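Local structure of putative peptidyl-prolyl cis-trans isomerase Cbf2 (Campylobacter jejuni, 3RFW) at residues D70-K73 with D74-V78. The protein probably catalyses the cis-trans isomerisation of peptidyl-proline bonds and is a SurA-like chaperone of this human pathogen. Residues are numbered along the deposited sequence; the frame is centred on the assembly and turned at random.
Sequences DRAK and DAILV
I76 packs back along its own helix onto A72, one turn earlier, and its side chain can be followed atom by atom. CB lies 3.4 Å from A72 O. CG1, set beside the backbone N and anti to the carbonyl carbon (chi1 -66°), comes closer, at 3.1 Å from A72 O. The extended chi2 of 160° carries CD1 onward alongside the A72 peptide, where it stays near that oxygen and ends 4.4 Å from A72 CB, a loose apolar contact. The same A72 O accepts the I76 N-H at 2.8 Å, with the donor tilted 25° from the carbonyl plane, so the polar atom is bonded by the main chain and flanked by the I76 side chain.

Three more i to i+4 bonds, D74 N to D70 O, A75 N to R71 O and L77 N to K73 O, span 2.9 to 3.2 Å and continue the ladder of a regular alpha-helix within helix 63-86. The second subunit packs against this part of the helix: its L51 meets D74, its A54 meets L77 and its Y65 meets K73, while its P22 lies on R71.

K73 leaves with CG anti to the backbone N, then bends at chi3 and chi4, which brings NZ to 3.6 Å from D70 OD1, a long salt bridge between residues three apart. D74 OD1, 5.0 Å from K73 NZ, is not in contact with it, so any attraction between the two is probably weak. R71 turns instead to E68, a salt bridge through NH2, and its NH1 donates to E18 O of the second subunit.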
loop_
_atom_site.group_PDB
_atom_site.type_symbol
_atom_site.label_atom_id
_atom_site.label_comp_id
_atom_site.label_asym_id
_atom_site.label_seq_id
_atom_site.Cartn_x
_atom_site.Cartn_y
_atom_site.Cartn_z
ATOM N N ASP A 70 10.741 -29.664 11.857
ATOM C CA ASP A 70 9.522 -30.467 12.123
ATOM C C ASP A 70 8.309 -29.718 11.603
ATOM O O ASP A 70 7.455 -30.314 10.970
ATOM C CB ASP A 70 9.315 -30.778 13.614
ATOM C CG ASP A 70 10.239 -31.872 14.122
ATOM O OD1 ASP A 70 10.775 -32.652 13.292
ATOM O OD2 ASP A 70 10.511 -31.889 15.346
ATOM N N ARG A 71 8.252 -28.410 11.855
ATOM C CA ARG A 71 7.141 -27.593 11.418
ATOM C C ARG A 71 7.049 -27.563 9.889
ATOM O O ARG A 71 5.976 -27.755 9.335
ATOM C CB ARG A 71 7.279 -26.168 11.978
ATOM C CG ARG A 71 6.043 -25.295 11.785
ATOM C CD ARG A 71 6.259 -23.814 12.181
ATOM N NE ARG A 71 7.019 -23.660 13.425
ATOM C CZ ARG A 71 6.516 -23.675 14.664
ATOM N NH1 ARG A 71 5.222 -23.865 14.883
ATOM N NH2 ARG A 71 7.337 -23.538 15.703
ATOM N N ALA A 72 8.176 -27.312 9.211
ATOM C CA ALA A 72 8.201 -27.232 7.745
ATOM C C ALA A 72 7.779 -28.565 7.140
ATOM O O ALA A 72 7.079 -28.629 6.128
ATOM C CB ALA A 72 9.675 -26.836 7.222
ATOM N N LYS A 73 8.278 -29.641 7.699
ATOM C CA LYS A 73 7.964 -30.961 7.154
ATOM C C LYS A 73 6.417 -31.239 7.161
ATOM O O LYS A 73 5.834 -31.570 6.119
ATOM C CB LYS A 73 8.772 -31.974 7.970
ATOM C CG LYS A 73 8.355 -33.425 7.921
ATOM C CD LYS A 73 9.601 -34.296 8.123
ATOM C CE LYS A 73 9.430 -35.302 9.257
ATOM N NZ LYS A 73 9.398 -34.610 10.580
ATOM N N ASP A 74 5.751 -30.938 8.286
ATOM C CA ASP A 74 4.291 -31.031 8.393
ATOM C C ASP A 74 3.578 -30.029 7.478
ATOM O O ASP A 74 2.705 -30.415 6.694
ATOM C CB ASP A 74 3.814 -30.925 9.889
ATOM C CG ASP A 74 4.171 -32.176 10.697
ATOM O OD1 ASP A 74 4.641 -33.155 10.085
ATOM O OD2 ASP A 74 4.004 -32.216 11.937
ATOM N N ALA A 75 4.053 -28.789 7.429
ATOM C CA ALA A 75 3.354 -27.799 6.622
ATOM C C ALA A 75 3.483 -28.064 5.135
ATOM O O ALA A 75 2.573 -27.790 4.371
ATOM C CB ALA A 75 3.837 -26.366 6.957
ATOM N N ILE A 76 4.621 -28.605 4.708
ATOM C CA ILE A 76 4.778 -28.899 3.295
ATOM C C ILE A 76 3.913 -30.085 2.884
ATOM O O ILE A 76 3.336 -30.085 1.811
ATOM C CB ILE A 76 6.250 -29.198 2.911
ATOM C CG1 ILE A 76 7.123 -27.949 3.097
ATOM C CG2 ILE A 76 6.288 -29.773 1.522
ATOM C CD1 ILE A 76 8.695 -28.259 3.228
ATOM N N LEU A 77 3.848 -31.116 3.713
ATOM C CA LEU A 77 2.967 -32.274 3.402
ATOM C C LEU A 77 1.466 -31.854 3.289
ATOM O O LEU A 77 0.740 -32.319 2.403
ATOM C CB LEU A 77 3.098 -33.351 4.490
ATOM C CG LEU A 77 2.486 -34.719 4.147
ATOM C CD1 LEU A 77 3.029 -35.235 2.813
ATOM C CD2 LEU A 77 2.681 -35.764 5.264
ATOM N N VAL A 78 1.005 -31.007 4.211
ATOM C CA VAL A 78 -0.371 -30.531 4.206
ATOM C C VAL A 78 -0.622 -29.754 2.919
ATOM O O VAL A 78 -1.644 -29.923 2.280
ATOM C CB VAL A 78 -0.671 -29.669 5.435
ATOM C CG1 VAL A 78 -1.988 -28.863 5.249
ATOM C CG2 VAL A 78 -0.759 -30.519 6.660
#